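Caspase-1 subunit p19/18 (Spodoptera frugiperda, PDB 1M72) is a cysteine protease that probably takes part in the caspase activation cascade that executes apoptosis, forming a heterotetramer of large and small subunits. Local coordinates at residues K49-D57 with W195-W203; C229-E237 with Q248-T256. All coordinates share one frame; numbering follows the deposited sequence.

Interaction 1. Residues K49-D57 with W195-W203; sequences KSRTGTNVD and WRNTTRGSW
An extended start (chi1 174°) followed by a bend at chi3 turns the R196 guanidinium over R51, whose side chain bends at chi3 too; their planes stand 74° apart. R196 CD lies over one face of the R51 guanidinium, 3.7 Å from R51 NH2; R51 CA sits over a face of the R196 group near its rim. R196 NH1 gives a hydrogen bond of 2.9 Å to T52 O in the guanidinium plane, which, with the salt bridges to the bound peptide, would restrain that plane's rotation. Beyond it, G53 and G201 have backbone angles that favour glycine, and their bareness leaves room for N197 O beside G53 and D57 OD1 beside G201. D57, at the first turn of its helix, grips S202: S202 N reaches both carboxylate oxygens on their syn sides, with OD2 at 2.9 Å, and S202 OG meets D57 OD2 at 2.8 Å from above the carboxylate plane. A water joins D57 OD1 to R200 O. R51 and R196 each make salt bridges to acidic side chains of the bound peptide, and R51 also touches H108, the likely catalytic histidine: this is the arginine-lined S1 pocket behind the caspase preference for aspartate.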
# COMPACT_ATOMS: atom_id res chain seq x y z
N LYS C 49 -25.94 8.21 10.01
CA LYS C 49 -27.03 7.25 9.83
C LYS C 49 -26.58 5.84 10.19
O LYS C 49 -25.38 5.56 10.25
CB LYS C 49 -27.53 7.35 8.38
CG LYS C 49 -28.17 8.71 8.11
CD LYS C 49 -28.60 8.93 6.64
CE LYS C 49 -27.42 9.15 5.72
NZ LYS C 49 -27.84 9.90 4.50
N SER C 50 -27.51 4.95 10.46
CA SER C 50 -27.13 3.59 10.79
C SER C 50 -26.52 2.85 9.59
O SER C 50 -26.82 3.13 8.42
CB SER C 50 -28.29 2.83 11.40
OG SER C 50 -28.41 3.23 12.76
N ARG C 51 -25.60 1.95 9.88
CA ARG C 51 -24.91 1.26 8.81
C ARG C 51 -25.53 -0.13 8.53
O ARG C 51 -24.86 -1.17 8.65
CB ARG C 51 -23.39 1.17 9.17
CG ARG C 51 -22.72 2.55 9.35
CD ARG C 51 -21.16 2.49 9.45
NE ARG C 51 -20.56 1.73 8.35
CZ ARG C 51 -20.20 0.45 8.44
NH1 ARG C 51 -20.37 -0.21 9.58
NH2 ARG C 51 -19.68 -0.19 7.40
N THR C 52 -26.81 -0.14 8.15
CA THR C 52 -27.53 -1.38 7.86
C THR C 52 -26.71 -2.19 6.84
O THR C 52 -26.23 -1.63 5.85
CB THR C 52 -28.96 -1.11 7.32
OG1 THR C 52 -29.61 -0.10 8.11
CG2 THR C 52 -29.78 -2.41 7.39
N GLY C 53 -26.53 -3.48 7.13
CA GLY C 53 -25.73 -4.34 6.27
C GLY C 53 -24.36 -4.74 6.85
O GLY C 53 -23.78 -5.77 6.47
N THR C 54 -23.83 -3.93 7.77
CA THR C 54 -22.52 -4.19 8.39
C THR C 54 -22.53 -5.50 9.18
O THR C 54 -21.49 -6.11 9.34
CB THR C 54 -22.08 -2.99 9.32
OG1 THR C 54 -20.72 -3.16 9.71
CG2 THR C 54 -22.91 -2.90 10.57
N ASN C 55 -23.70 -5.93 9.67
CA ASN C 55 -23.77 -7.18 10.43
C ASN C 55 -23.58 -8.36 9.46
O ASN C 55 -23.10 -9.43 9.85
CB ASN C 55 -25.09 -7.31 11.22
CG ASN C 55 -25.16 -6.34 12.42
OD1 ASN C 55 -26.19 -6.24 13.10
ND2 ASN C 55 -24.08 -5.63 12.67
N VAL C 56 -23.96 -8.17 8.20
CA VAL C 56 -23.73 -9.21 7.23
C VAL C 56 -22.17 -9.30 7.05
O VAL C 56 -21.61 -10.42 7.02
CB VAL C 56 -24.42 -8.88 5.88
CG1 VAL C 56 -24.00 -9.89 4.80
CG2 VAL C 56 -25.95 -8.92 6.06
N ASP C 57 -21.46 -8.15 6.96
CA ASP C 57 -20.00 -8.17 6.80
C ASP C 57 -19.35 -8.84 8.01
O ASP C 57 -18.49 -9.71 7.88
CB ASP C 57 -19.39 -6.76 6.70
CG ASP C 57 -19.65 -6.10 5.36
OD1 ASP C 57 -20.19 -6.75 4.43
OD2 ASP C 57 -19.30 -4.91 5.25
N TRP C 195 -18.45 2.04 -0.64
CA TRP C 195 -19.82 1.56 -0.75
C TRP C 195 -20.21 0.31 0.01
O TRP C 195 -19.43 -0.66 0.11
CB TRP C 195 -20.19 1.39 -2.21
CG TRP C 195 -20.23 2.67 -2.95
CD1 TRP C 195 -19.19 3.28 -3.58
CD2 TRP C 195 -21.40 3.46 -3.25
NE1 TRP C 195 -19.63 4.39 -4.26
CE2 TRP C 195 -20.98 4.53 -4.07
CE3 TRP C 195 -22.76 3.36 -2.90
CZ2 TRP C 195 -21.87 5.50 -4.56
CZ3 TRP C 195 -23.65 4.33 -3.38
CH2 TRP C 195 -23.18 5.39 -4.21
N ARG C 196 -21.43 0.36 0.53
CA ARG C 196 -22.07 -0.69 1.33
C ARG C 196 -23.50 -0.99 0.83
O ARG C 196 -24.30 -0.08 0.60
CB ARG C 196 -22.12 -0.23 2.80
CG ARG C 196 -22.91 -1.16 3.81
CD ARG C 196 -22.70 -0.67 5.29
NE ARG C 196 -22.73 0.79 5.31
CZ ARG C 196 -23.84 1.52 5.26
NH1 ARG C 196 -25.03 0.91 5.22
NH2 ARG C 196 -23.76 2.86 5.16
N ASN C 197 -23.84 -2.25 0.64
CA ASN C 197 -25.21 -2.57 0.26
C ASN C 197 -25.92 -2.98 1.56
O ASN C 197 -25.39 -3.80 2.32
CB ASN C 197 -25.28 -3.71 -0.73
CG ASN C 197 -26.73 -4.18 -0.98
OD1 ASN C 197 -27.26 -5.06 -0.28
ND2 ASN C 197 -27.39 -3.54 -1.97
N THR C 198 -27.11 -2.45 1.80
CA THR C 198 -27.82 -2.76 3.06
C THR C 198 -28.24 -4.21 3.20
O THR C 198 -28.56 -4.63 4.30
CB THR C 198 -29.10 -1.91 3.26
OG1 THR C 198 -29.96 -2.05 2.12
CG2 THR C 198 -28.73 -0.41 3.50
N THR C 199 -28.28 -4.98 2.12
CA THR C 199 -28.65 -6.35 2.36
C THR C 199 -27.48 -7.32 2.21
O THR C 199 -27.42 -8.32 2.92
CB THR C 199 -29.96 -6.79 1.56
OG1 THR C 199 -29.80 -8.14 1.07
CG2 THR C 199 -30.31 -5.84 0.43
N ARG C 200 -26.49 -6.99 1.37
CA ARG C 200 -25.35 -7.87 1.18
C ARG C 200 -24.04 -7.45 1.87
O ARG C 200 -23.05 -8.17 1.81
CB ARG C 200 -25.07 -8.06 -0.31
CG ARG C 200 -26.27 -8.35 -1.18
CD ARG C 200 -25.82 -9.05 -2.47
NE ARG C 200 -26.82 -9.09 -3.55
CZ ARG C 200 -28.05 -9.63 -3.48
NH1 ARG C 200 -28.52 -10.21 -2.38
NH2 ARG C 200 -28.82 -9.60 -4.57
N GLY C 201 -24.04 -6.30 2.53
CA GLY C 201 -22.83 -5.83 3.17
C GLY C 201 -21.94 -4.97 2.26
O GLY C 201 -22.31 -4.64 1.12
N SER C 202 -20.75 -4.61 2.74
CA SER C 202 -19.90 -3.76 1.90
C SER C 202 -19.27 -4.47 0.70
O SER C 202 -19.05 -5.69 0.71
CB SER C 202 -18.79 -3.11 2.75
OG SER C 202 -17.79 -4.04 3.12
N TRP C 203 -18.98 -3.70 -0.34
CA TRP C 203 -18.36 -4.26 -1.53
C TRP C 203 -17.04 -4.91 -1.11
O TRP C 203 -16.80 -6.08 -1.41
CB TRP C 203 -18.09 -3.18 -2.59
CG TRP C 203 -19.34 -2.55 -3.17
CD1 TRP C 203 -20.64 -2.84 -2.86
CD2 TRP C 203 -19.40 -1.52 -4.18
NE1 TRP C 203 -21.50 -2.05 -3.60
CE2 TRP C 203 -20.76 -1.24 -4.42
CE3 TRP C 203 -18.42 -0.81 -4.90
CZ2 TRP C 203 -21.18 -0.27 -5.36
CZ3 TRP C 203 -18.82 0.15 -5.83
CH2 TRP C 203 -20.19 0.41 -6.05
O HOH W 1 -20.62 -9.19 3.23

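Interaction 2. Residues C229-E237 with Q248-T256; sequences CQKVALDFE and QQKQVPCIT. With EDO (1,2-ethanediol), chain J.
K250 NZ is gripped by two backbone carbonyls, A233 O in the helix and F236 O in the chain that follows: each accepts a hydrogen bond of 2.8 Å from it. F236 O is approached 24° from its carbonyl plane, whereas A233 O is met from above its plane, 38° out. The lysine gets there by folding: CG beside its backbone N, then bends at chi2 (-69°) and chi3 curl the chain back so that the ammonium group arrives at the helix. A water 2.9 Å from K250 NZ adds a third partner and makes a weak bond to E237 OE1, and R175 O of the second subunit accepts a further, weak bond from the lysine. The charged ends of K250 and E237 do not touch; E237 OE1 instead pairs with R175 of the second subunit, and its CG and CD run alongside Q248, with CG 3.7 Å from Q248 CA. Further along, V232 points at the extended chain. Its CG1, anti to the backbone N, presses on Q251 O, while CG2 meets P253 CG tip to tip at 3.9 Å. C229 packs against the same proline: SG is 3.7 Å from P253 CD, and also touches I255 CG1. Another water links V232 O to Q251 N. Ethanediol O1, probably from the crystallisation liquor, gives a 2.8 Å bond to V252 O and takes a weak one from V252 N. The helix 221-235 thus lies along the extended chain that leads into strand 254-257, the outermost strand of the sheet within this chain, paired with 182-186 and continued by a strand of the second subunit; helix 203-215 flanks V232 through A207.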
# COMPACT_ATOMS: atom_id res chain seq x y z
N CYS C 229 -9.25 -6.67 -5.15
CA CYS C 229 -9.35 -5.35 -5.81
C CYS C 229 -10.04 -5.45 -7.17
O CYS C 229 -10.85 -4.59 -7.58
CB CYS C 229 -7.96 -4.71 -5.99
SG CYS C 229 -7.21 -4.11 -4.43
N GLN C 230 -9.73 -6.53 -7.87
CA GLN C 230 -10.32 -6.80 -9.16
C GLN C 230 -11.81 -7.00 -9.01
O GLN C 230 -12.63 -6.42 -9.72
CB GLN C 230 -9.67 -8.03 -9.79
CG GLN C 230 -10.09 -8.22 -11.22
CD GLN C 230 -9.47 -9.42 -11.89
OE1 GLN C 230 -8.22 -9.52 -12.07
NE2 GLN C 230 -10.34 -10.36 -12.30
N LYS C 231 -12.18 -7.82 -8.06
CA LYS C 231 -13.58 -8.08 -7.84
C LYS C 231 -14.31 -6.75 -7.54
O LYS C 231 -15.32 -6.42 -8.20
CB LYS C 231 -13.70 -9.08 -6.69
CG LYS C 231 -15.06 -9.70 -6.52
CD LYS C 231 -15.13 -11.09 -7.18
CE LYS C 231 -14.03 -12.04 -6.64
NZ LYS C 231 -13.97 -11.99 -5.16
N VAL C 232 -13.82 -6.00 -6.54
CA VAL C 232 -14.43 -4.72 -6.17
C VAL C 232 -14.48 -3.76 -7.38
O VAL C 232 -15.46 -3.08 -7.60
CB VAL C 232 -13.65 -3.98 -5.00
CG1 VAL C 232 -14.19 -2.54 -4.82
CG2 VAL C 232 -13.77 -4.78 -3.66
N ALA C 233 -13.41 -3.74 -8.17
CA ALA C 233 -13.31 -2.83 -9.30
C ALA C 233 -14.19 -3.17 -10.45
O ALA C 233 -14.60 -2.25 -11.18
CB ALA C 233 -11.83 -2.76 -9.84
N LEU C 234 -14.41 -4.47 -10.68
CA LEU C 234 -15.22 -4.93 -11.82
C LEU C 234 -16.66 -5.32 -11.56
O LEU C 234 -17.54 -4.94 -12.33
CB LEU C 234 -14.55 -6.10 -12.53
CG LEU C 234 -13.12 -5.91 -13.00
CD1 LEU C 234 -12.64 -7.22 -13.62
CD2 LEU C 234 -13.02 -4.78 -13.99
N ASP C 235 -16.91 -6.08 -10.50
CA ASP C 235 -18.26 -6.56 -10.24
C ASP C 235 -19.22 -5.67 -9.45
O ASP C 235 -20.32 -6.09 -9.11
CB ASP C 235 -18.16 -7.91 -9.54
CG ASP C 235 -17.25 -8.89 -10.28
OD1 ASP C 235 -17.07 -8.77 -11.52
OD2 ASP C 235 -16.70 -9.80 -9.61
N PHE C 236 -18.79 -4.46 -9.12
CA PHE C 236 -19.66 -3.58 -8.38
C PHE C 236 -19.73 -2.26 -9.07
O PHE C 236 -18.76 -1.78 -9.66
CB PHE C 236 -19.14 -3.37 -6.96
CG PHE C 236 -19.19 -4.60 -6.11
CD1 PHE C 236 -20.32 -4.90 -5.35
CD2 PHE C 236 -18.12 -5.47 -6.07
CE1 PHE C 236 -20.37 -6.04 -4.56
CE2 PHE C 236 -18.15 -6.62 -5.29
CZ PHE C 236 -19.28 -6.91 -4.53
N GLU C 237 -20.93 -1.70 -8.99
CA GLU C 237 -21.21 -0.39 -9.51
C GLU C 237 -22.44 0.08 -8.72
O GLU C 237 -23.40 -0.68 -8.50
CB GLU C 237 -21.49 -0.43 -10.99
CG GLU C 237 -21.60 0.95 -11.56
CD GLU C 237 -21.97 0.90 -13.01
OE1 GLU C 237 -21.13 1.25 -13.87
OE2 GLU C 237 -23.11 0.48 -13.28
N GLN C 248 -24.17 4.94 -10.37
CA GLN C 248 -23.22 4.26 -11.26
C GLN C 248 -21.79 4.59 -10.92
O GLN C 248 -20.97 4.77 -11.81
CB GLN C 248 -23.48 4.64 -12.72
CG GLN C 248 -24.93 4.36 -13.17
CD GLN C 248 -25.13 4.65 -14.64
OE1 GLN C 248 -26.23 5.00 -15.05
NE2 GLN C 248 -24.07 4.51 -15.44
N GLN C 249 -21.49 4.68 -9.63
CA GLN C 249 -20.13 5.00 -9.23
C GLN C 249 -19.34 3.71 -9.00
O GLN C 249 -19.93 2.63 -8.80
CB GLN C 249 -20.15 5.90 -7.99
CG GLN C 249 -21.00 7.17 -8.21
CD GLN C 249 -20.38 8.09 -9.24
OE1 GLN C 249 -19.29 8.59 -9.03
NE2 GLN C 249 -21.06 8.29 -10.38
N LYS C 250 -18.02 3.83 -9.08
CA LYS C 250 -17.07 2.73 -8.95
C LYS C 250 -16.18 2.90 -7.74
O LYS C 250 -16.18 3.97 -7.08
CB LYS C 250 -16.19 2.70 -10.19
CG LYS C 250 -16.99 2.59 -11.47
CD LYS C 250 -17.64 1.22 -11.58
CE LYS C 250 -16.61 0.19 -12.09
NZ LYS C 250 -17.14 -1.17 -11.88
N GLN C 251 -15.40 1.87 -7.46
CA GLN C 251 -14.54 1.86 -6.28
C GLN C 251 -13.44 0.84 -6.41
O GLN C 251 -13.65 -0.24 -6.99
CB GLN C 251 -15.37 1.50 -5.05
CG GLN C 251 -14.59 1.37 -3.76
CD GLN C 251 -15.48 0.96 -2.58
OE1 GLN C 251 -16.64 1.37 -2.50
NE2 GLN C 251 -14.92 0.17 -1.65
N VAL C 252 -12.26 1.21 -5.92
CA VAL C 252 -11.13 0.30 -5.86
C VAL C 252 -10.49 0.40 -4.46
O VAL C 252 -10.37 1.49 -3.91
CB VAL C 252 -10.07 0.54 -6.98
CG1 VAL C 252 -9.30 1.90 -6.79
CG2 VAL C 252 -9.08 -0.63 -6.98
N PRO C 253 -10.10 -0.74 -3.86
CA PRO C 253 -9.47 -0.74 -2.53
C PRO C 253 -8.04 -0.18 -2.63
O PRO C 253 -7.50 0.00 -3.73
CB PRO C 253 -9.44 -2.23 -2.12
CG PRO C 253 -10.46 -2.90 -3.07
CD PRO C 253 -10.28 -2.12 -4.37
N CYS C 254 -7.45 0.09 -1.45
CA CYS C 254 -6.09 0.64 -1.32
C CYS C 254 -5.35 -0.28 -0.31
O CYS C 254 -5.66 -0.34 0.88
CB CYS C 254 -6.18 2.09 -0.82
SG CYS C 254 -4.57 2.96 -0.88
N ILE C 255 -4.38 -1.02 -0.82
CA ILE C 255 -3.65 -2.00 -0.03
C ILE C 255 -2.30 -1.45 0.26
O ILE C 255 -1.51 -1.23 -0.67
CB ILE C 255 -3.42 -3.31 -0.87
CG1 ILE C 255 -4.73 -3.76 -1.53
CG2 ILE C 255 -2.91 -4.39 0.01
CD1 ILE C 255 -5.90 -3.88 -0.52
N THR C 256 -2.00 -1.27 1.55
CA THR C 256 -0.71 -0.73 1.97
C THR C 256 0.08 -1.82 2.65
O THR C 256 -0.34 -2.39 3.66
CB THR C 256 -0.87 0.50 2.93
OG1 THR C 256 -1.66 1.51 2.28
CG2 THR C 256 0.50 1.11 3.29
C1 EDO J . -12.75 4.48 -5.00
O1 EDO J . -11.67 3.98 -4.18
C2 EDO J . -12.26 4.56 -6.41
O2 EDO J . -11.34 5.62 -6.48
O HOH W 2 -16.26 -0.45 -8.53
O HOH W 3 -19.41 -1.29 -13.72

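In the fold
From the N terminus, the chain passes through 49-57 into helix 54-67, crosses much of the central sheet with the catalytic residues H108 and C150 (assigned by similarity), and returns at 195-203. Interaction 1 spans 137 residues of sequence, including a predicted propeptide, so it probably ties the large subunit to the small one. Interaction 2 follows in series: ten residues separate 229-237 from 248-256, which runs back along the helix into strand 254-257. Neither contact nests in or crosses the other. They touch where W195 N meets Q251 OE1, probably in a hydrogen bond, and where W203 packs on F236, joining the peptide-binding hairpin to the chain after helix 221-235 and to the extended run before strand 254-257.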